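PDB 1H80: iota-carrageenase, which hydrolyses iota-carrageenan, a sulfated galactan of red algal cell walls, cutting its internal beta-1,4 linkages with inversion of anomeric configuration. Local coordinates for residues A[206-220]-A[240-254]. Numbering follows the deposited sequence.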
ATOM      1  N   ASN A 206      -7.609   8.990   5.215  1.00 12.13           N
ATOM      2  CA  ASN A 206      -8.379   9.286   4.014  1.00 13.00           C
ATOM      3  C   ASN A 206      -7.651   8.802   2.772  1.00 12.85           C
ATOM      4  O   ASN A 206      -7.237   9.591   1.919  1.00 12.72           O
ATOM      5  CB  ASN A 206      -8.643  10.790   3.914  1.00 14.06           C
ATOM      6  CG  ASN A 206      -9.709  11.123   2.892  1.00 16.29           C
ATOM      7  OD1 ASN A 206     -10.158  10.256   2.141  1.00 17.68           O
ATOM      8  ND2 ASN A 206     -10.119  12.387   2.854  1.00 18.78           N
ATOM      9  N   LEU A 207      -7.500   7.486   2.687  1.00 12.71           N
ATOM     10  CA  LEU A 207      -6.827   6.848   1.564  1.00 12.24           C
ATOM     11  C   LEU A 207      -7.827   5.911   0.911  1.00 13.50           C
ATOM     12  O   LEU A 207      -8.556   5.202   1.600  1.00 14.49           O
ATOM     13  CB  LEU A 207      -5.619   6.061   2.065  1.00 12.59           C
ATOM     14  CG  LEU A 207      -4.585   6.881   2.836  1.00 12.99           C
ATOM     15  CD1 LEU A 207      -3.479   5.956   3.328  1.00 13.78           C
ATOM     16  CD2 LEU A 207      -4.012   7.983   1.944  1.00 12.70           C
ATOM     17  N   HIS A 208      -7.869   5.916  -0.415  1.00 13.01           N
ATOM     18  CA  HIS A 208      -8.808   5.072  -1.136  1.00 14.17           C
ATOM     19  C   HIS A 208      -8.124   4.509  -2.371  1.00 13.88           C
ATOM     20  O   HIS A 208      -7.541   5.252  -3.156  1.00 14.45           O
ATOM     21  CB  HIS A 208     -10.025   5.911  -1.537  1.00 15.33           C
ATOM     22  CG  HIS A 208     -11.069   5.162  -2.306  1.00 17.68           C
ATOM     23  ND1 HIS A 208     -12.209   5.768  -2.786  1.00 19.74           N
ATOM     24  CD2 HIS A 208     -11.153   3.860  -2.673  1.00 19.60           C
ATOM     25  CE1 HIS A 208     -12.949   4.875  -3.419  1.00 20.23           C
ATOM     26  NE2 HIS A 208     -12.331   3.710  -3.364  1.00 20.13           N
ATOM     27  N   SER A 209      -8.172   3.192  -2.524  1.00 13.99           N
ATOM     28  CA  SER A 209      -7.577   2.562  -3.689  1.00 14.54           C
ATOM     29  C   SER A 209      -8.617   1.725  -4.409  1.00 15.07           C
ATOM     30  O   SER A 209      -9.362   0.976  -3.780  1.00 15.41           O
ATOM     31  CB  SER A 209      -6.396   1.668  -3.291  1.00 15.73           C
ATOM     32  OG  SER A 209      -5.853   1.029  -4.435  1.00 17.85           O
ATOM     33  N   GLU A 210      -8.679   1.888  -5.726  1.00 14.65           N
ATOM     34  CA  GLU A 210      -9.584   1.115  -6.560  1.00 14.98           C
ATOM     35  C   GLU A 210      -8.686   0.019  -7.114  1.00 14.65           C
ATOM     36  O   GLU A 210      -7.823   0.282  -7.951  1.00 14.92           O
ATOM     37  CB  GLU A 210     -10.131   1.967  -7.701  1.00 15.55           C
ATOM     38  CG  GLU A 210     -10.989   1.176  -8.675  1.00 19.25           C
ATOM     39  CD  GLU A 210     -11.380   1.987  -9.890  1.00 21.81           C
ATOM     40  OE1 GLU A 210     -10.477   2.400 -10.652  1.00 21.91           O
ATOM     41  OE2 GLU A 210     -12.594   2.213 -10.082  1.00 24.09           O
ATOM     42  N   GLY A 211      -8.882  -1.205  -6.635  1.00 14.51           N
ATOM     43  CA  GLY A 211      -8.045  -2.310  -7.060  1.00 15.59           C
ATOM     44  C   GLY A 211      -6.953  -2.514  -6.020  1.00 15.07           C
ATOM     45  O   GLY A 211      -6.579  -1.571  -5.315  1.00 16.37           O
ATOM     46  N   GLY A 212      -6.451  -3.739  -5.904  1.00 15.49           N
ATOM     47  CA  GLY A 212      -5.398  -4.012  -4.940  1.00 14.20           C
ATOM     48  C   GLY A 212      -5.798  -3.742  -3.499  1.00 13.27           C
ATOM     49  O   GLY A 212      -6.927  -4.006  -3.096  1.00 13.42           O
ATOM     50  N   ILE A 213      -4.861  -3.212  -2.718  1.00 13.53           N
ATOM     51  CA  ILE A 213      -5.107  -2.913  -1.312  1.00 12.77           C
ATOM     52  C   ILE A 213      -4.695  -1.474  -1.012  1.00 12.73           C
ATOM     53  O   ILE A 213      -3.623  -1.029  -1.428  1.00 13.59           O
ATOM     54  CB  ILE A 213      -4.321  -3.882  -0.417  1.00 12.93           C
ATOM     55  CG1 ILE A 213      -4.842  -5.300  -0.654  1.00 12.35           C
ATOM     56  CG2 ILE A 213      -4.458  -3.497   1.054  1.00 12.07           C
ATOM     57  CD1 ILE A 213      -4.079  -6.346   0.069  1.00 14.57           C
ATOM     58  N   ALA A 214      -5.550  -0.747  -0.299  1.00 13.19           N
ATOM     59  CA  ALA A 214      -5.255   0.648   0.020  1.00 12.35           C
ATOM     60  C   ALA A 214      -4.094   0.785   1.000  1.00 12.43           C
ATOM     61  O   ALA A 214      -3.126   1.499   0.736  1.00 12.65           O
ATOM     62  CB  ALA A 214      -6.499   1.329   0.576  1.00 11.89           C
ATOM     63  N   LEU A 215      -4.201   0.108   2.138  1.00 12.26           N
ATOM     64  CA  LEU A 215      -3.151   0.150   3.150  1.00 12.82           C
ATOM     65  C   LEU A 215      -2.653  -1.272   3.334  1.00 12.70           C
ATOM     66  O   LEU A 215      -3.206  -2.051   4.110  1.00 13.43           O
ATOM     67  CB  LEU A 215      -3.697   0.702   4.465  1.00 13.26           C
ATOM     68  CG  LEU A 215      -2.679   0.804   5.604  1.00 13.51           C
ATOM     69  CD1 LEU A 215      -1.453   1.616   5.161  1.00 13.75           C
ATOM     70  CD2 LEU A 215      -3.348   1.453   6.801  1.00 13.89           C
ATOM     71  N   ARG A 216      -1.598  -1.597   2.601  1.00 13.28           N
ATOM     72  CA  ARG A 216      -1.018  -2.927   2.614  1.00 12.79           C
ATOM     73  C   ARG A 216       0.148  -3.021   3.586  1.00 13.35           C
ATOM     74  O   ARG A 216       1.283  -2.690   3.249  1.00 13.60           O
ATOM     75  CB  ARG A 216      -0.560  -3.271   1.198  1.00 13.92           C
ATOM     76  CG  ARG A 216      -0.054  -4.685   1.012  1.00 14.23           C
ATOM     77  CD  ARG A 216       0.565  -4.826  -0.368  1.00 15.40           C
ATOM     78  NE  ARG A 216      -0.431  -4.817  -1.438  1.00 15.27           N
ATOM     79  CZ  ARG A 216      -1.080  -5.903  -1.852  1.00 16.66           C
ATOM     80  NH1 ARG A 216      -0.832  -7.076  -1.287  1.00 16.90           N
ATOM     81  NH2 ARG A 216      -1.973  -5.818  -2.829  1.00 14.56           N
ATOM     82  N   MET A 217      -0.139  -3.467   4.802  1.00 13.57           N
ATOM     83  CA  MET A 217       0.905  -3.596   5.800  1.00 14.16           C
ATOM     84  C   MET A 217       1.481  -4.993   5.689  1.00 14.49           C
ATOM     85  O   MET A 217       1.329  -5.835   6.574  1.00 14.96           O
ATOM     86  CB  MET A 217       0.333  -3.306   7.181  1.00 14.16           C
ATOM     87  CG  MET A 217      -0.068  -1.836   7.295  1.00 13.92           C
ATOM     88  SD  MET A 217      -0.952  -1.405   8.774  1.00 15.46           S
ATOM     89  CE  MET A 217      -2.611  -1.986   8.333  1.00 17.16           C
ATOM     90  N   GLU A 218       2.130  -5.212   4.552  1.00 15.19           N
ATOM     91  CA  GLU A 218       2.766  -6.478   4.223  1.00 16.41           C
ATOM     92  C   GLU A 218       4.263  -6.201   4.260  1.00 16.45           C
ATOM     93  O   GLU A 218       4.860  -5.741   3.284  1.00 16.47           O
ATOM     94  CB  GLU A 218       2.305  -6.930   2.834  1.00 18.04           C
ATOM     95  CG  GLU A 218       2.919  -8.225   2.341  1.00 21.31           C
ATOM     96  CD  GLU A 218       2.101  -8.867   1.233  1.00 22.76           C
ATOM     97  OE1 GLU A 218       1.558  -8.127   0.383  1.00 22.76           O
ATOM     98  OE2 GLU A 218       2.007 -10.114   1.210  0.75 22.80           O
ATOM     99  N   THR A 219       4.851  -6.472   5.417  1.00 17.13           N
ATOM    100  CA  THR A 219       6.264  -6.226   5.667  1.00 17.76           C
ATOM    101  C   THR A 219       7.151  -7.366   5.180  1.00 19.25           C
ATOM    102  O   THR A 219       7.600  -8.187   5.977  1.00 19.81           O
ATOM    103  CB  THR A 219       6.470  -6.006   7.171  1.00 17.08           C
ATOM    104  OG1 THR A 219       5.966  -7.139   7.892  1.00 16.55           O
ATOM    105  CG2 THR A 219       5.695  -4.780   7.624  1.00 17.48           C
ATOM    106  N   ASP A 220       7.429  -7.397   3.879  1.00 21.19           N
ATOM    107  CA  ASP A 220       8.225  -8.488   3.319  1.00 23.39           C
ATOM    108  C   ASP A 220       9.482  -8.142   2.526  1.00 24.45           C
ATOM    109  O   ASP A 220       9.932  -8.945   1.706  1.00 25.32           O
ATOM    110  CB  ASP A 220       7.331  -9.386   2.456  1.00 24.74           C
ATOM    111  CG  ASP A 220       6.740  -8.656   1.260  1.00 26.46           C
ATOM    112  OD1 ASP A 220       7.120  -7.493   1.012  1.00 26.97           O
ATOM    113  OD2 ASP A 220       5.895  -9.254   0.558  0.75 27.77           O
ATOM    114  N   ILE A 240      -9.873   4.492   5.717  1.00 11.83           N
ATOM    115  CA  ILE A 240      -9.165   3.768   4.671  1.00 11.06           C
ATOM    116  C   ILE A 240     -10.233   3.036   3.878  1.00 12.49           C
ATOM    117  O   ILE A 240     -11.063   2.315   4.448  1.00 11.75           O
ATOM    118  CB  ILE A 240      -8.172   2.761   5.275  1.00 11.09           C
ATOM    119  CG1 ILE A 240      -7.273   3.462   6.304  1.00 12.52           C
ATOM    120  CG2 ILE A 240      -7.355   2.117   4.175  1.00 12.27           C
ATOM    121  CD1 ILE A 240      -6.477   4.647   5.764  1.00 12.70           C
ATOM    122  N   ARG A 241     -10.203   3.208   2.560  1.00 11.98           N
ATOM    123  CA  ARG A 241     -11.227   2.618   1.712  1.00 13.47           C
ATOM    124  C   ARG A 241     -10.729   1.829   0.513  1.00 14.05           C
ATOM    125  O   ARG A 241      -9.672   2.115  -0.052  1.00 13.40           O
ATOM    126  CB  ARG A 241     -12.162   3.730   1.230  1.00 15.04           C
ATOM    127  CG  ARG A 241     -12.616   4.671   2.342  1.00 16.96           C
ATOM    128  CD  ARG A 241     -13.628   5.703   1.859  1.00 19.55           C
ATOM    129  NE  ARG A 241     -13.098   6.613   0.843  1.00 20.61           N
ATOM    130  CZ  ARG A 241     -12.213   7.580   1.076  1.00 21.60           C
ATOM    131  NH1 ARG A 241     -11.738   7.775   2.301  1.00 21.08           N
ATOM    132  NH2 ARG A 241     -11.808   8.361   0.082  1.00 21.90           N
ATOM    133  N   CYS A 242     -11.512   0.824   0.139  1.00 14.27           N
ATOM    134  CA  CYS A 242     -11.200  -0.025  -0.998  1.00 14.87           C
ATOM    135  C   CYS A 242     -12.427  -0.097  -1.914  1.00 14.66           C
ATOM    136  O   CYS A 242     -13.561   0.009  -1.454  1.00 13.56           O
ATOM    137  CB  CYS A 242     -10.833  -1.451  -0.533  1.00 16.40           C
ATOM    138  SG  CYS A 242     -10.950  -2.620  -1.930  0.50 17.92           S
ATOM    139  N   SER A 243     -12.191  -0.240  -3.214  1.00 14.13           N
ATOM    140  CA  SER A 243     -13.274  -0.385  -4.181  1.00 14.85           C
ATOM    141  C   SER A 243     -12.753  -1.292  -5.286  1.00 14.90           C
ATOM    142  O   SER A 243     -11.649  -1.093  -5.794  1.00 14.71           O
ATOM    143  CB  SER A 243     -13.711   0.973  -4.753  1.00 15.51           C
ATOM    144  OG  SER A 243     -12.664   1.624  -5.443  0.50 15.37           O
ATOM    145  N   LYS A 244     -13.539  -2.308  -5.631  1.00 14.70           N
ATOM    146  CA  LYS A 244     -13.159  -3.262  -6.669  1.00 15.44           C
ATOM    147  C   LYS A 244     -11.754  -3.819  -6.464  1.00 15.30           C
ATOM    148  O   LYS A 244     -11.001  -4.000  -7.421  1.00 16.44           O
ATOM    149  CB  LYS A 244     -13.259  -2.604  -8.047  1.00 16.32           C
ATOM    150  CG  LYS A 244     -14.643  -2.064  -8.360  1.00 18.81           C
ATOM    151  CD  LYS A 244     -14.686  -1.454  -9.754  1.00 20.73           C
ATOM    152  CE  LYS A 244     -16.066  -0.907 -10.073  1.00 22.95           C
ATOM    153  NZ  LYS A 244     -16.123  -0.303 -11.435  1.00 25.83           N
ATOM    154  N   GLY A 245     -11.406  -4.102  -5.214  1.00 14.73           N
ATOM    155  CA  GLY A 245     -10.084  -4.627  -4.936  1.00 14.09           C
ATOM    156  C   GLY A 245     -10.082  -5.802  -3.981  1.00 13.71           C
ATOM    157  O   GLY A 245     -11.095  -6.477  -3.799  1.00 14.14           O
ATOM    158  N   LEU A 246      -8.929  -6.040  -3.369  1.00 13.68           N
ATOM    159  CA  LEU A 246      -8.765  -7.136  -2.422  1.00 14.04           C
ATOM    160  C   LEU A 246      -9.259  -6.759  -1.034  1.00 13.58           C
ATOM    161  O   LEU A 246     -10.062  -7.473  -0.437  1.00 14.54           O
ATOM    162  CB  LEU A 246      -7.293  -7.544  -2.336  1.00 15.60           C
ATOM    163  CG  LEU A 246      -6.649  -8.184  -3.564  1.00 16.62           C
ATOM    164  CD1 LEU A 246      -5.161  -8.390  -3.301  1.00 18.61           C
ATOM    165  CD2 LEU A 246      -7.321  -9.514  -3.868  1.00 17.52           C
ATOM    166  N   ALA A 247      -8.764  -5.636  -0.520  1.00 14.12           N
ATOM    167  CA  ALA A 247      -9.139  -5.173   0.808  1.00 13.30           C
ATOM    168  C   ALA A 247      -8.688  -3.738   1.004  1.00 13.25           C
ATOM    169  O   ALA A 247      -7.823  -3.248   0.284  1.00 13.40           O
ATOM    170  CB  ALA A 247      -8.492  -6.053   1.864  1.00 14.59           C
ATOM    171  N   ALA A 248      -9.283  -3.066   1.982  1.00 12.88           N
ATOM    172  CA  ALA A 248      -8.915  -1.691   2.282  1.00 12.93           C
ATOM    173  C   ALA A 248      -7.678  -1.731   3.161  1.00 13.42           C
ATOM    174  O   ALA A 248      -6.727  -0.982   2.962  1.00 12.84           O
ATOM    175  CB  ALA A 248     -10.052  -0.994   3.013  1.00 13.32           C
ATOM    176  N   VAL A 249      -7.705  -2.626   4.138  1.00 13.69           N
ATOM    177  CA  VAL A 249      -6.602  -2.768   5.070  1.00 14.91           C
ATOM    178  C   VAL A 249      -6.175  -4.221   5.150  1.00 15.41           C
ATOM    179  O   VAL A 249      -7.005  -5.112   5.297  1.00 14.92           O
ATOM    180  CB  VAL A 249      -7.014  -2.299   6.473  1.00 15.36           C
ATOM    181  CG1 VAL A 249      -5.869  -2.520   7.447  1.00 16.97           C
ATOM    182  CG2 VAL A 249      -7.407  -0.829   6.435  1.00 16.53           C
ATOM    183  N   MET A 250      -4.874  -4.459   5.056  1.00 14.78           N
ATOM    184  CA  MET A 250      -4.369  -5.820   5.126  1.00 15.17           C
ATOM    185  C   MET A 250      -3.121  -5.929   5.985  1.00 14.97           C
ATOM    186  O   MET A 250      -2.239  -5.071   5.933  1.00 15.19           O
ATOM    187  CB  MET A 250      -4.091  -6.345   3.717  1.00 15.95           C
ATOM    188  CG  MET A 250      -3.447  -7.716   3.680  1.00 17.60           C
ATOM    189  SD  MET A 250      -1.653  -7.596   3.636  0.50 17.31           S
ATOM    190  CE  MET A 250      -1.362  -8.105   1.937  0.50 21.55           C
ATOM    191  N   PHE A 251      -3.068  -6.986   6.790  1.00 14.41           N
ATOM    192  CA  PHE A 251      -1.929  -7.239   7.659  1.00 14.58           C
ATOM    193  C   PHE A 251      -1.290  -8.536   7.188  1.00 15.42           C
ATOM    194  O   PHE A 251      -1.959  -9.566   7.093  1.00 16.10           O
ATOM    195  CB  PHE A 251      -2.364  -7.402   9.117  1.00 14.29           C
ATOM    196  CG  PHE A 251      -2.995  -6.177   9.706  1.00 13.66           C
ATOM    197  CD1 PHE A 251      -4.353  -5.924   9.536  1.00 14.00           C
ATOM    198  CD2 PHE A 251      -2.228  -5.270  10.429  1.00 14.36           C
ATOM    199  CE1 PHE A 251      -4.941  -4.788  10.078  1.00 14.60           C
ATOM    200  CE2 PHE A 251      -2.805  -4.129  10.974  1.00 14.70           C
ATOM    201  CZ  PHE A 251      -4.163  -3.886  10.800  1.00 14.79           C
ATOM    202  N   GLY A 252      -0.001  -8.476   6.879  1.00 14.62           N
ATOM    203  CA  GLY A 252       0.724  -9.652   6.431  1.00 15.95           C
ATOM    204  C   GLY A 252       2.155  -9.437   6.876  1.00 16.04           C
ATOM    205  O   GLY A 252       2.963  -8.907   6.119  1.00 15.89           O
ATOM    206  N   PRO A 253       2.502  -9.858   8.099  1.00 16.38           N
ATOM    207  CA  PRO A 253       3.856  -9.680   8.629  1.00 16.61           C
ATOM    208  C   PRO A 253       4.962 -10.530   8.027  1.00 17.22           C
ATOM    209  O   PRO A 253       6.141 -10.222   8.202  1.00 17.94           O
ATOM    210  CB  PRO A 253       3.667  -9.950  10.113  1.00 16.65           C
ATOM    211  CG  PRO A 253       2.664 -11.067  10.098  1.00 16.06           C
ATOM    212  CD  PRO A 253       1.658 -10.605   9.054  1.00 16.53           C
ATOM    213  N   HIS A 254       4.592 -11.585   7.308  1.00 18.04           N
ATOM    214  CA  HIS A 254       5.589 -12.472   6.728  1.00 18.53           C
ATOM    215  C   HIS A 254       6.530 -12.949   7.834  1.00 18.33           C
ATOM    216  O   HIS A 254       6.099 -13.653   8.743  1.00 18.92           O
ATOM    217  CB  HIS A 254       6.363 -11.762   5.613  1.00 19.99           C
ATOM    218  CG  HIS A 254       5.596 -11.648   4.333  1.00 20.88           C
ATOM    219  ND1 HIS A 254       5.933 -12.350   3.195  1.00 21.75           N
ATOM    220  CD2 HIS A 254       4.484 -10.940   4.019  1.00 21.56           C
ATOM    221  CE1 HIS A 254       5.064 -12.080   2.238  1.00 22.13           C
ATOM    222  NE2 HIS A 254       4.173 -11.227   2.713  1.00 21.25           N
TER
HETATM  223  O   HOH W   1     -12.947   8.449  -2.628  1.00 34.90           O
HETATM  224  O   HOH W   2     -14.208   2.068  -7.963  1.00 41.50           O
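Arg241 lies across His208 on one face of a parallel beta ladder in which strand 240-243 follows strand 207-210, their axes 4.7 Å apart. Its CB sits over the His208 ring, a CH-pi contact. CG, with chi1 -47° placing it beside the backbone N, passes Leu207 O; the chain then bends at chi3, bringing NE to 3.8 Å from His208 ND1 and laying the guanidinium over His208 CB. At the end, NH1 and NH2 both donate to Asn206 OD1, with NH1 at 2.9 Å; the oxygen lies in the guanidinium plane, while the amide is turned 58° from it. NH1 also bonds Asn239, and NH2 shares a water with His208 ND1. On the far edge of the imidazole, one of two Ser243 conformers puts OG 3.0 Å from His208 NE2, a hydrogen bond the other may not keep. Replacing Arg241 by alanine is likely to leave Asn206 OD1 without both these donors and the water without its arginine partner.

A one-residue shift in register separates this ladder from a second, where strand 216-218 pairs with strand 250-252. Inside the coil, Met217 CE makes a CH-pi contact over one face of the Phe251 ring, with SD oblique in a Met-aromatic contact, and CE presses tightly on Val249 CG1, 3.4 Å away. Opposite, Glu218 OE2 receives a nearly straight bond (178°) from His254 NE2 at 2.9 Å, in the ring plane, and Asp220 CB covers a face of that imidazole. Glu218 OE1 meanwhile forms a salt bridge with Arg216 NH1, while Arg216 NH2 donates to Tyr191 O.

Such stacked parallel ladders are those of successive coils of a right-handed beta-helix. Backbone bonds join the coils, largely apolar side chains line the interior, and one bond at each oxygen fixes the rotation of the Glu218 carboxylate.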